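Local structure of hypothetical protein (Mesorhizobium loti, 2O2X) at residues Phe35-Gly40 and Gly161-Asp166; Thr41-Thr46 and Ala53-Arg58; Asp47-Pro52 and Gly87-Ser92; Val77-Ser82 and Val115-Tyr120; Met135-Pro140 and Met167-Arg172. The protein removes the C-7 phosphate of D-glycero-beta-D-manno-heptose 1,7-bisphosphate, a magnesium-dependent step in the synthesis of ADP-heptose. All coordinates share one frame; numbering follows the deposited sequence.

Contact 1 (Phe35-Gly40 and Gly161-Asp166); sequences FLDRDG and GDKLAD
D37, D162 and D166 converge where strands 34-36 and 158-161 end, forming the acidic cluster of a HAD-type phosphatase; D37 and D39 are the two acids of its DxD motif. By similarity D37 is the nucleophile, D39 the proton donor, and D37, D39, D162 and K163 bind magnesium. The buried end is tight: D37 CB lies 3.9 Å from G161 CA, and a side chain on G161 would run into D166 OD2. The D37 and D166 side chains cross at about a right angle, their carboxylate planes 51° apart, with D37 OD2 3.3 Å from D166 OD2. Both are acceptors, and K137 bridges the pair through their OD1 atoms. Backbone N of K163 donates to D166 OD2 at 3.2 Å. Toward solvent the contact loosens: K163 bends at its last torsion (chi4 85°) to bring NZ back to the syn lone pair of D162 OD1 at 2.7 Å, and D45 gives NZ a second salt bridge. With an alanine in place of D162, K163 NZ would probably keep D45 but swing more freely, with a predicted metal ligand gone. A side chain on G40 would clash with D162 OD1, and G40 O lies 3.7 Å from D162 CB.

Contact 2 (Thr41-Thr46 and Ala53-Arg58); sequences TINVDT and AEIVLR
R58 sends CG anti to its carbonyl carbon (chi1 -63°) and then bends at chi3, 65°, which folds the guanidinium back along T41. NH1 reaches T41 O at 3.0 Å, the oxygen lying in the guanidinium plane and giving a lone pair. On the way CG passes 4.0 Å from V44 CG2, the two side chains crossing at about a right angle. Backbone bonds flank the single beta bridge of N43 with L57: R58 N to I42 O at 2.9 Å, and V44 N to V56 O, also 2.9 Å and almost straight on the carbonyl. One water joins I42 O to R58 O, another V44 O to V56 N. A leucine in place of R58 would probably leave T41 O without this in-plane donor. N43, tied to D39, links the bridge to the catalytic loop. This bridged loop after the first core strand fits the squiggle-and-flap region of HAD phosphatases, and carries D45 and T46, substrate-binding by similarity.

Contact 3 (Asp47-Pro52 and Gly87-Ser92); sequences DYPSDP and GYFGWS
Y48 turns the edge of its ring onto the face of Y88 in a T-shaped stack, centroids 4.9 Å apart and planes at 89°. CE1 of Y48 does the touching, sitting 3.5 Å above the Y88 plane and over the centre of that ring. CD1 follows alongside, 3.6 Å from Y88 CD2, while D47 CB, just before in the chain, covers one face of the Y48 ring near its rim. By similarity D47 and Y48 bind substrate, so one ring of the pair belongs to a predicted substrate residue. Next comes P49, the centre of an inverse gamma turn closed by S50 N to Y48 O at 2.8 Å. The turn brings the proline across F89 at about a right angle, with P49 CD 3.8 Å from F89 CE1. P49 O lies over one face of the same ring, displaced to its rim. S50 then lays CB 3.6 Å from F89 CB. F89 can meet both residues because its CG stands between the backbone N and the carbonyl carbon (chi1 58°), which swings the ring under P49. No hydrogen bond crosses the two segments. The contact holds the loop to the turn between helices 82-85 and 91-107, where F89 also touches Q81 and I84, G90 is the N-cap of the longer helix, and P52 packs on A96, V97 and R100 of that helix.

Contact 4 (Val77-Ser82 and Val115-Tyr120); sequences VVTNQS and VLACAY
C118 O receives Q81 N at 2.8 Å, a nearly straight bond (171°) with the donor above the carbonyl plane, and the CA of N80 adds a CH...O contact to the same oxygen. This is the end of a ladder between parallel strands 75-80 and 114-118, neighbours in the HAD Rossmann-like sheet and joined by a beta-alpha-beta crossover through helix 91-107. Further back the rungs are L116 N to V77 O, T79 N to L116 O at 3.0 Å, and C118 N to T79 O. One face of the pair carries V78, L116, N80 and C118. V78 and L116 lie side by side, CG1 to CD1 4.0 Å, and helix 141-150 covers them through M142; N80 reaches over to K137 O. The other face carries V77, V115, T79 and A117, and F94 of helix 91-107 touches A117. T79 has OG1 anti to the backbone N (chi1 176°), which leaves CG2 to pack 3.6 Å from A117 CB. By similarity T79 stabilises the phosphoryl group and N80, Q81 and S82 bind substrate. NE2 of Q81 gives one hydrogen bond to D39 OD2 and another to T79 OG1 at 2.9 Å, that oxygen lying in the amide plane.

Contact 5 (Met135-Pro140 and Met167-Arg172); sequences MRKPNP and MQAGKR
The guanidinium of R172 lies across P138, whose CB sits 3.6 Å above one face and toward the rim, with P138 O over the same face. At the edge, in the plane, come N139 OD1 and a water. That water accepts from R172 NH1 at 3.1 Å and lies 3.0 Å from N139 OD1. The N139 amide is turned 54° from the guanidinium, and its ND2 is held by H133 O and D132 OD1. R172 was modelled in two conformers, so this outer layer is less certain than the inner one. Beneath it the fit is firmer. The cis peptide before P138 turns the proline toward the helix, where its CB comes 3.3 Å from Q168 OE1, the two side chains pointing the same way. P138 O comes 3.2 Å from A169 CA, a CH...O contact. P140 closes over the next turn, CB 3.6 Å from A169 O and CG 3.9 Å from R172 CB. K137 lays its CG 4.0 Å from A169 CB and then bends away at chi3, -67°, taking NZ to salt bridges with D37 and D166 and to V78 O. By similarity this lysine stabilises the phosphoryl group and R136 contributes to substrate recognition. The contact lays the lysine-bearing loop, which follows strand 114-118 and leads into helix 141-150 with P140 as N-cap, on helix 164-172.

Overall arrangement
From the N terminus, strand 34-36 opens contact 1, which closes only at 161-166 and so encloses contacts 2, 3 and 4. Contact 2 folds the loop after that strand back on itself, closing the short span 41-58. Contact 3 starts within this span and closes at 87-92, crossing contact 2 and pinning the same loop to the start of helix 91-107. Contact 4 opens before 87-92 and closes at 115-120, so it crosses contact 3 and adds the neighbouring strand to the sheet. Contact 5 opens at 135-140, inside contact 1, and closes beyond it on helix 164-172, so it crosses contact 1. K137 ties contacts 1, 4 and 5 together at the catalytic end of the sheet.

Contact 1 (Phe35-Gly40 and Gly161-Asp166)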
# COMPACT_ATOMS: atom_id res chain seq x y z
N PHE A 35 -4.72 2.47 2.54
CA PHE A 35 -3.78 1.98 1.53
C PHE A 35 -2.36 2.39 1.92
O PHE A 35 -2.13 3.55 2.24
CB PHE A 35 -4.09 2.57 0.15
CG PHE A 35 -5.37 2.06 -0.49
CD1 PHE A 35 -5.38 0.84 -1.17
CD2 PHE A 35 -6.55 2.78 -0.41
CE1 PHE A 35 -6.54 0.36 -1.78
CE2 PHE A 35 -7.71 2.29 -1.03
CZ PHE A 35 -7.69 1.08 -1.69
N LEU A 36 -1.43 1.44 1.82
CA LEU A 36 -0.03 1.68 2.13
C LEU A 36 0.84 1.21 1.00
O LEU A 36 0.75 0.07 0.56
CB LEU A 36 0.40 0.91 3.39
CG LEU A 36 -0.36 1.23 4.69
CD1 LEU A 36 0.10 0.33 5.83
CD2 LEU A 36 -0.21 2.70 5.05
N ASP A 37 1.76 2.04 0.56
CA ASP A 37 2.89 1.54 -0.22
C ASP A 37 3.75 0.64 0.72
O ASP A 37 3.60 0.69 1.95
CB ASP A 37 3.70 2.72 -0.77
CG ASP A 37 4.80 2.29 -1.76
OD1 ASP A 37 4.74 1.23 -2.36
OD2 ASP A 37 5.73 3.09 -1.95
N ARG A 38 4.63 -0.19 0.16
CA ARG A 38 5.45 -1.08 0.97
C ARG A 38 6.88 -0.52 1.13
O ARG A 38 7.24 -0.06 2.22
CB ARG A 38 5.43 -2.51 0.44
CG ARG A 38 5.77 -3.52 1.55
CD ARG A 38 6.20 -4.87 1.01
NE ARG A 38 7.54 -4.77 0.45
CZ ARG A 38 8.08 -5.65 -0.38
NH1 ARG A 38 7.42 -6.74 -0.75
NH2 ARG A 38 9.29 -5.43 -0.85
N ASP A 39 7.70 -0.56 0.08
CA ASP A 39 9.10 -0.16 0.17
C ASP A 39 9.21 1.35 0.34
O ASP A 39 8.82 2.10 -0.56
CB ASP A 39 9.85 -0.61 -1.08
CG ASP A 39 9.80 -2.12 -1.29
OD1 ASP A 39 10.19 -2.87 -0.38
OD2 ASP A 39 9.42 -2.54 -2.40
N GLY A 40 9.79 1.78 1.46
CA GLY A 40 9.84 3.20 1.82
C GLY A 40 8.75 3.68 2.77
O GLY A 40 8.78 4.82 3.27
N GLY A 161 2.36 6.84 1.37
CA GLY A 161 3.53 6.35 0.67
C GLY A 161 4.63 7.39 0.63
O GLY A 161 4.38 8.53 1.03
N ASP A 162 5.80 7.03 0.11
CA ASP A 162 6.90 8.00 0.07
C ASP A 162 7.18 8.52 -1.31
O ASP A 162 8.14 9.27 -1.50
CB ASP A 162 8.19 7.44 0.73
CG ASP A 162 9.01 6.54 -0.18
OD1 ASP A 162 8.42 5.76 -0.92
OD2 ASP A 162 10.25 6.60 -0.07
N LYS A 163 6.35 8.15 -2.29
CA LYS A 163 6.54 8.61 -3.66
C LYS A 163 5.34 9.40 -4.14
O LYS A 163 4.21 9.13 -3.77
CB LYS A 163 6.89 7.43 -4.57
CG LYS A 163 8.34 6.95 -4.27
CD LYS A 163 8.71 5.56 -4.74
CE LYS A 163 10.04 5.08 -4.09
NZ LYS A 163 9.91 4.44 -2.71
N LEU A 164 5.59 10.39 -4.99
CA LEU A 164 4.50 11.16 -5.58
C LEU A 164 3.50 10.26 -6.30
O LEU A 164 2.30 10.54 -6.27
CB LEU A 164 5.03 12.22 -6.54
CG LEU A 164 3.98 13.24 -7.01
CD1 LEU A 164 3.38 14.01 -5.83
CD2 LEU A 164 4.62 14.21 -8.00
N ALA A 165 3.97 9.18 -6.91
CA ALA A 165 3.06 8.25 -7.59
C ALA A 165 1.98 7.68 -6.69
O ALA A 165 0.91 7.35 -7.15
CB ALA A 165 3.85 7.11 -8.21
N ASP A 166 2.27 7.54 -5.40
CA ASP A 166 1.26 7.08 -4.46
C ASP A 166 0.14 8.12 -4.28
O ASP A 166 -1.04 7.79 -4.15
CB ASP A 166 1.87 6.78 -3.09
CG ASP A 166 2.95 5.68 -3.13
OD1 ASP A 166 2.60 4.65 -3.70
OD2 ASP A 166 4.11 5.84 -2.60

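Contact 2 (Thr41-Thr46 and Ala53-Arg58)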
# COMPACT_ATOMS: atom_id res chain seq x y z
N THR A 41 7.80 2.80 3.09
CA THR A 41 6.64 3.15 3.91
C THR A 41 6.53 2.16 5.06
O THR A 41 6.74 2.54 6.22
CB THR A 41 5.36 3.23 3.04
OG1 THR A 41 5.50 4.28 2.10
CG2 THR A 41 4.12 3.50 3.87
N ILE A 42 6.28 0.88 4.77
CA ILE A 42 6.26 -0.17 5.75
C ILE A 42 7.65 -0.68 6.06
O ILE A 42 7.96 -0.89 7.23
CB ILE A 42 5.35 -1.33 5.26
CG1 ILE A 42 3.92 -0.84 5.10
CG2 ILE A 42 5.43 -2.52 6.23
CD1 ILE A 42 3.02 -1.88 4.45
N ASN A 43 8.44 -0.90 5.03
CA ASN A 43 9.82 -1.34 5.23
C ASN A 43 10.78 -0.33 4.65
O ASN A 43 10.42 0.52 3.82
CB ASN A 43 10.07 -2.75 4.66
CG ASN A 43 9.82 -2.85 3.18
OD1 ASN A 43 8.72 -3.14 2.77
ND2 ASN A 43 10.85 -2.62 2.37
N VAL A 44 12.02 -0.38 5.11
CA VAL A 44 13.02 0.51 4.63
C VAL A 44 13.25 0.27 3.13
O VAL A 44 13.35 -0.88 2.68
CB VAL A 44 14.34 0.34 5.42
CG1 VAL A 44 15.45 1.21 4.83
CG2 VAL A 44 14.13 0.67 6.88
N ASP A 45 13.35 1.34 2.37
CA ASP A 45 13.45 1.21 0.92
C ASP A 45 14.84 0.70 0.55
O ASP A 45 15.82 0.92 1.27
CB ASP A 45 13.21 2.56 0.25
CG ASP A 45 12.70 2.43 -1.19
OD1 ASP A 45 12.54 1.32 -1.72
OD2 ASP A 45 12.47 3.49 -1.81
N THR A 46 14.90 0.03 -0.58
CA THR A 46 16.17 -0.48 -1.11
C THR A 46 16.03 -0.65 -2.61
O THR A 46 14.92 -0.82 -3.12
CB THR A 46 16.58 -1.83 -0.43
OG1 THR A 46 17.99 -2.05 -0.58
CG2 THR A 46 15.84 -3.00 -0.99
N ALA A 53 16.33 -11.46 4.08
CA ALA A 53 17.22 -11.19 5.22
C ALA A 53 17.55 -9.70 5.43
O ALA A 53 17.93 -9.29 6.52
CB ALA A 53 18.51 -12.00 5.06
N GLU A 54 17.41 -8.91 4.38
CA GLU A 54 17.75 -7.48 4.43
C GLU A 54 16.55 -6.62 4.84
O GLU A 54 16.69 -5.43 5.08
CB GLU A 54 18.27 -7.01 3.07
CG GLU A 54 19.59 -7.64 2.70
CD GLU A 54 20.13 -7.20 1.34
OE1 GLU A 54 19.44 -6.44 0.60
OE2 GLU A 54 21.28 -7.61 1.03
N ILE A 55 15.36 -7.23 4.94
CA ILE A 55 14.15 -6.43 5.26
C ILE A 55 14.19 -5.91 6.70
O ILE A 55 14.43 -6.67 7.65
CB ILE A 55 12.89 -7.28 5.02
CG1 ILE A 55 12.68 -7.49 3.53
CG2 ILE A 55 11.65 -6.66 5.66
CD1 ILE A 55 12.10 -6.25 2.78
N VAL A 56 13.91 -4.62 6.84
CA VAL A 56 13.78 -3.96 8.13
C VAL A 56 12.53 -3.09 8.10
O VAL A 56 12.36 -2.32 7.17
CB VAL A 56 15.00 -3.05 8.38
CG1 VAL A 56 14.86 -2.27 9.67
CG2 VAL A 56 16.26 -3.89 8.40
N LEU A 57 11.68 -3.22 9.12
CA LEU A 57 10.50 -2.37 9.22
C LEU A 57 10.86 -0.93 9.52
O LEU A 57 11.87 -0.64 10.18
CB LEU A 57 9.58 -2.88 10.30
CG LEU A 57 8.98 -4.28 10.13
CD1 LEU A 57 7.98 -4.53 11.20
CD2 LEU A 57 8.34 -4.43 8.78
N ARG A 58 10.03 -0.01 9.03
CA ARG A 58 10.04 1.39 9.48
C ARG A 58 9.13 1.48 10.70
O ARG A 58 7.91 1.40 10.58
CB ARG A 58 9.59 2.33 8.37
CG ARG A 58 10.49 2.33 7.15
CD ARG A 58 10.09 3.33 6.11
NE ARG A 58 10.23 4.73 6.57
CZ ARG A 58 9.24 5.51 6.98
NH1 ARG A 58 7.97 5.12 6.99
NH2 ARG A 58 9.54 6.73 7.39
O HOH W 1 6.36 -0.77 9.57
O HOH W 2 13.95 -3.09 4.11
O HOH W 3 18.53 -3.87 1.67

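Contact 3 (Asp47-Pro52 and Gly87-Ser92)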
# COMPACT_ATOMS: atom_id res chain seq x y z
N ASP A 47 17.15 -0.64 -3.31
CA ASP A 47 17.12 -0.71 -4.76
C ASP A 47 16.54 -2.04 -5.25
O ASP A 47 15.81 -2.07 -6.23
CB ASP A 47 18.53 -0.55 -5.36
CG ASP A 47 19.07 0.87 -5.26
OD1 ASP A 47 18.28 1.81 -5.15
OD2 ASP A 47 20.31 1.02 -5.32
N TYR A 48 16.89 -3.13 -4.56
CA TYR A 48 16.58 -4.47 -5.03
C TYR A 48 15.96 -5.30 -3.91
O TYR A 48 16.66 -5.99 -3.20
CB TYR A 48 17.85 -5.17 -5.54
CG TYR A 48 18.65 -4.39 -6.54
CD1 TYR A 48 18.22 -4.25 -7.84
CD2 TYR A 48 19.83 -3.78 -6.18
CE1 TYR A 48 18.95 -3.51 -8.76
CE2 TYR A 48 20.57 -3.06 -7.08
CZ TYR A 48 20.13 -2.92 -8.37
OH TYR A 48 20.87 -2.19 -9.29
N PRO A 49 14.64 -5.15 -3.68
CA PRO A 49 14.01 -5.81 -2.55
C PRO A 49 13.76 -7.30 -2.80
O PRO A 49 12.61 -7.73 -2.82
CB PRO A 49 12.70 -5.04 -2.39
CG PRO A 49 12.39 -4.57 -3.74
CD PRO A 49 13.69 -4.25 -4.38
N SER A 50 14.83 -8.06 -2.98
CA SER A 50 14.76 -9.50 -3.30
C SER A 50 15.25 -10.42 -2.18
O SER A 50 15.06 -11.64 -2.27
CB SER A 50 15.59 -9.79 -4.54
OG SER A 50 16.97 -9.50 -4.29
N ASP A 51 15.90 -9.87 -1.15
CA ASP A 51 16.54 -10.70 -0.12
C ASP A 51 15.79 -10.51 1.18
O ASP A 51 15.85 -9.45 1.79
CB ASP A 51 18.02 -10.34 0.02
CG ASP A 51 18.78 -11.31 0.92
OD1 ASP A 51 18.14 -11.99 1.73
OD2 ASP A 51 20.03 -11.42 0.78
N PRO A 52 15.03 -11.53 1.63
CA PRO A 52 14.27 -11.34 2.85
C PRO A 52 15.09 -11.00 4.08
O PRO A 52 14.63 -10.31 4.99
CB PRO A 52 13.52 -12.66 3.04
CG PRO A 52 13.93 -13.54 1.97
CD PRO A 52 14.84 -12.87 1.03
N GLY A 87 14.25 -7.83 -14.40
CA GLY A 87 15.08 -9.05 -14.27
C GLY A 87 15.93 -9.11 -13.02
O GLY A 87 16.76 -10.03 -12.82
N TYR A 88 15.73 -8.15 -12.13
CA TYR A 88 16.49 -8.12 -10.90
C TYR A 88 16.08 -9.23 -9.95
O TYR A 88 16.84 -9.61 -9.06
CB TYR A 88 16.30 -6.77 -10.20
CG TYR A 88 16.70 -5.55 -11.00
CD1 TYR A 88 17.67 -5.60 -11.99
CD2 TYR A 88 16.11 -4.33 -10.73
CE1 TYR A 88 18.01 -4.48 -12.73
CE2 TYR A 88 16.47 -3.19 -11.43
CZ TYR A 88 17.41 -3.27 -12.42
OH TYR A 88 17.76 -2.12 -13.14
N PHE A 89 14.83 -9.67 -10.08
CA PHE A 89 14.26 -10.78 -9.29
C PHE A 89 12.91 -11.16 -9.91
O PHE A 89 12.46 -10.57 -10.89
CB PHE A 89 14.19 -10.48 -7.79
CG PHE A 89 13.38 -9.24 -7.45
CD1 PHE A 89 13.99 -8.01 -7.43
CD2 PHE A 89 12.06 -9.33 -7.07
CE1 PHE A 89 13.26 -6.87 -7.11
CE2 PHE A 89 11.32 -8.20 -6.74
CZ PHE A 89 11.93 -6.96 -6.77
N GLY A 90 12.27 -12.18 -9.34
CA GLY A 90 10.98 -12.67 -9.79
C GLY A 90 9.94 -12.74 -8.70
O GLY A 90 10.16 -12.31 -7.55
N TRP A 91 8.79 -13.28 -9.05
CA TRP A 91 7.69 -13.40 -8.11
C TRP A 91 8.00 -14.29 -6.94
O TRP A 91 7.43 -14.11 -5.88
CB TRP A 91 6.40 -13.83 -8.79
CG TRP A 91 5.75 -12.73 -9.59
CD1 TRP A 91 5.51 -12.73 -10.91
CD2 TRP A 91 5.24 -11.48 -9.09
NE1 TRP A 91 4.90 -11.56 -11.30
CE2 TRP A 91 4.71 -10.77 -10.19
CE3 TRP A 91 5.17 -10.89 -7.81
CZ2 TRP A 91 4.11 -9.51 -10.07
CZ3 TRP A 91 4.59 -9.63 -7.69
CH2 TRP A 91 4.07 -8.95 -8.82
N SER A 92 8.90 -15.27 -7.09
CA SER A 92 9.26 -16.10 -5.94
C SER A 92 10.02 -15.31 -4.87
O SER A 92 9.78 -15.47 -3.67
CB SER A 92 10.07 -17.32 -6.39
OG SER A 92 9.18 -18.20 -7.06

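Contact 4 (Val77-Ser82 and Val115-Tyr120)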
# COMPACT_ATOMS: atom_id res chain seq x y z
N VAL A 77 -2.00 -3.21 1.09
CA VAL A 77 -0.66 -2.89 0.57
C VAL A 77 -0.76 -2.81 -0.94
O VAL A 77 -1.26 -3.74 -1.56
CB VAL A 77 0.36 -3.94 1.00
CG1 VAL A 77 1.74 -3.62 0.39
CG2 VAL A 77 0.46 -4.00 2.53
N VAL A 78 -0.29 -1.73 -1.52
CA VAL A 78 -0.31 -1.53 -3.00
C VAL A 78 1.11 -1.14 -3.40
O VAL A 78 1.61 -0.08 -3.03
CB VAL A 78 -1.36 -0.49 -3.48
CG1 VAL A 78 -2.74 -1.06 -3.36
CG2 VAL A 78 -1.25 0.84 -2.71
N THR A 79 1.79 -2.03 -4.12
CA THR A 79 3.25 -1.87 -4.32
C THR A 79 3.61 -2.11 -5.78
O THR A 79 3.21 -3.11 -6.37
CB THR A 79 4.07 -2.80 -3.38
OG1 THR A 79 5.47 -2.71 -3.66
CG2 THR A 79 3.68 -4.25 -3.48
N ASN A 80 4.41 -1.21 -6.35
CA ASN A 80 5.05 -1.44 -7.64
C ASN A 80 6.35 -2.20 -7.37
O ASN A 80 7.15 -1.85 -6.51
CB ASN A 80 5.44 -0.15 -8.35
CG ASN A 80 4.26 0.69 -8.90
OD1 ASN A 80 3.11 0.24 -8.98
ND2 ASN A 80 4.57 1.93 -9.33
N GLN A 81 6.55 -3.28 -8.11
CA GLN A 81 7.73 -4.13 -8.05
C GLN A 81 8.39 -4.20 -9.41
O GLN A 81 8.48 -5.28 -10.04
CB GLN A 81 7.32 -5.51 -7.51
CG GLN A 81 6.82 -5.47 -6.06
CD GLN A 81 7.94 -5.30 -5.06
OE1 GLN A 81 9.00 -5.94 -5.17
NE2 GLN A 81 7.72 -4.44 -4.06
N SER A 82 8.89 -3.06 -9.88
CA SER A 82 9.47 -2.98 -11.23
C SER A 82 10.70 -3.85 -11.40
O SER A 82 11.04 -4.19 -12.53
CB SER A 82 9.83 -1.54 -11.58
OG SER A 82 10.94 -1.11 -10.82
N VAL A 115 -2.76 -7.70 -0.22
CA VAL A 115 -1.55 -7.23 -0.93
C VAL A 115 -1.80 -7.25 -2.43
O VAL A 115 -2.18 -8.30 -2.97
CB VAL A 115 -0.33 -8.12 -0.61
CG1 VAL A 115 0.90 -7.69 -1.43
CG2 VAL A 115 -0.02 -8.10 0.88
N LEU A 116 -1.57 -6.12 -3.11
CA LEU A 116 -1.53 -6.04 -4.56
C LEU A 116 -0.16 -5.55 -4.99
O LEU A 116 0.42 -4.66 -4.36
CB LEU A 116 -2.62 -5.16 -5.15
CG LEU A 116 -4.04 -5.51 -4.69
CD1 LEU A 116 -4.45 -4.70 -3.48
CD2 LEU A 116 -5.06 -5.19 -5.79
N ALA A 117 0.38 -6.15 -6.04
CA ALA A 117 1.66 -5.77 -6.57
C ALA A 117 1.67 -5.81 -8.09
O ALA A 117 1.02 -6.68 -8.71
CB ALA A 117 2.76 -6.67 -6.03
N CYS A 118 2.38 -4.87 -8.67
CA CYS A 118 2.47 -4.71 -10.13
C CYS A 118 3.91 -4.69 -10.58
O CYS A 118 4.68 -3.82 -10.17
CB CYS A 118 1.79 -3.44 -10.57
SG CYS A 118 1.79 -3.31 -12.40
N ALA A 119 4.28 -5.64 -11.46
CA ALA A 119 5.66 -5.81 -11.94
C ALA A 119 5.99 -4.97 -13.16
O ALA A 119 7.17 -4.74 -13.44
CB ALA A 119 5.92 -7.25 -12.24
N TYR A 120 4.98 -4.58 -13.93
CA TYR A 120 5.21 -4.00 -15.25
C TYR A 120 5.97 -2.68 -15.20
O TYR A 120 5.67 -1.81 -14.37
CB TYR A 120 3.88 -3.75 -15.94
CG TYR A 120 3.03 -4.99 -16.18
CD1 TYR A 120 3.52 -6.07 -16.91
CD2 TYR A 120 1.72 -5.07 -15.71
CE1 TYR A 120 2.72 -7.21 -17.15
CE2 TYR A 120 0.92 -6.20 -15.95
CZ TYR A 120 1.42 -7.25 -16.67
OH TYR A 120 0.63 -8.37 -16.88

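Contact 5 (Met135-Pro140 and Met167-Arg172)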
# COMPACT_ATOMS: atom_id res chain seq x y z
N MSE A 135 -2.41 -0.98 -13.73
CA MSE A 135 -2.15 -1.38 -12.35
C MSE A 135 -0.90 -0.77 -11.77
O MSE A 135 -0.64 -0.92 -10.58
CB MSE A 135 -2.03 -2.89 -12.22
CG MSE A 135 -3.30 -3.61 -12.59
SE MSE A 135 -4.79 -3.32 -11.36
CE MSE A 135 -4.40 -4.41 -10.17
N ARG A 136 -0.11 -0.08 -12.59
CA ARG A 136 1.17 0.47 -12.13
C ARG A 136 0.92 1.90 -11.67
O ARG A 136 0.55 2.75 -12.47
CB ARG A 136 2.24 0.45 -13.21
CG ARG A 136 3.55 0.99 -12.69
CD ARG A 136 4.56 1.30 -13.77
NE ARG A 136 5.72 1.99 -13.23
CZ ARG A 136 5.93 3.30 -13.31
NH1 ARG A 136 5.07 4.11 -13.94
NH2 ARG A 136 7.04 3.81 -12.77
N LYS A 137 1.14 2.18 -10.39
CA LYS A 137 1.04 3.56 -9.85
C LYS A 137 2.03 4.40 -10.65
O LYS A 137 3.14 3.96 -10.89
CB LYS A 137 1.38 3.60 -8.37
CG LYS A 137 0.53 2.73 -7.48
CD LYS A 137 1.02 2.73 -6.02
CE LYS A 137 2.38 2.07 -5.84
NZ LYS A 137 2.89 2.16 -4.41
N PRO A 138 1.65 5.65 -11.03
CA PRO A 138 0.49 6.44 -10.58
C PRO A 138 -0.90 6.08 -11.12
O PRO A 138 -1.89 6.68 -10.67
CB PRO A 138 0.89 7.86 -10.99
CG PRO A 138 1.66 7.63 -12.26
CD PRO A 138 2.50 6.43 -11.95
N ASN A 139 -1.03 5.14 -12.05
CA ASN A 139 -2.35 4.69 -12.43
C ASN A 139 -3.01 4.04 -11.20
O ASN A 139 -2.32 3.44 -10.35
CB ASN A 139 -2.31 3.75 -13.63
CG ASN A 139 -1.75 4.42 -14.88
OD1 ASN A 139 -2.06 5.56 -15.17
ND2 ASN A 139 -0.92 3.70 -15.61
N PRO A 140 -4.32 4.27 -11.00
CA PRO A 140 -5.04 3.84 -9.80
C PRO A 140 -5.55 2.41 -9.77
O PRO A 140 -6.29 2.05 -8.84
CB PRO A 140 -6.22 4.80 -9.77
CG PRO A 140 -6.51 5.01 -11.22
CD PRO A 140 -5.17 5.10 -11.87
N MSE A 167 0.53 9.39 -4.25
CA MSE A 167 -0.43 10.47 -4.08
C MSE A 167 -1.25 10.65 -5.34
O MSE A 167 -2.44 10.88 -5.27
CB MSE A 167 0.29 11.78 -3.76
CG MSE A 167 1.15 11.80 -2.48
SE MSE A 167 0.15 11.40 -0.87
CE MSE A 167 0.59 9.46 -0.70
N GLN A 168 -0.59 10.52 -6.49
CA GLN A 168 -1.28 10.59 -7.77
C GLN A 168 -2.28 9.44 -7.93
O GLN A 168 -3.43 9.65 -8.32
CB GLN A 168 -0.29 10.59 -8.94
CG GLN A 168 0.68 11.78 -9.01
CD GLN A 168 1.85 11.54 -9.96
OE1 GLN A 168 2.48 10.49 -9.93
NE2 GLN A 168 2.14 12.52 -10.82
N ALA A 169 -1.86 8.24 -7.55
CA ALA A 169 -2.75 7.08 -7.62
C ALA A 169 -3.97 7.25 -6.72
O ALA A 169 -5.10 6.97 -7.10
CB ALA A 169 -1.99 5.83 -7.24
N GLY A 170 -3.75 7.72 -5.50
CA GLY A 170 -4.85 8.03 -4.61
C GLY A 170 -5.83 9.04 -5.19
O GLY A 170 -7.03 8.81 -5.17
N LYS A 171 -5.32 10.17 -5.68
CA LYS A 171 -6.18 11.20 -6.29
C LYS A 171 -6.98 10.60 -7.44
O LYS A 171 -8.18 10.80 -7.57
CB LYS A 171 -5.32 12.37 -6.78
CG LYS A 171 -6.09 13.59 -7.29
CD LYS A 171 -5.17 14.79 -7.49
CE LYS A 171 -4.09 14.52 -8.56
NZ LYS A 171 -3.37 15.76 -9.02
N ARG A 172 -6.31 9.87 -8.30
CA ARG A 172 -6.96 9.31 -9.49
C ARG A 172 -8.00 8.24 -9.16
O ARG A 172 -8.91 8.00 -9.97
CB ARG A 172 -5.92 8.76 -10.47
CG ARG A 172 -4.98 9.84 -11.04
CD ARG A 172 -3.96 9.27 -12.01
NE ARG A 172 -2.79 10.12 -12.20
CZ ARG A 172 -1.76 9.80 -12.97
NH1 ARG A 172 -1.76 8.66 -13.66
NH2 ARG A 172 -0.73 10.62 -13.08
O HOH W 4 0.05 7.51 -15.87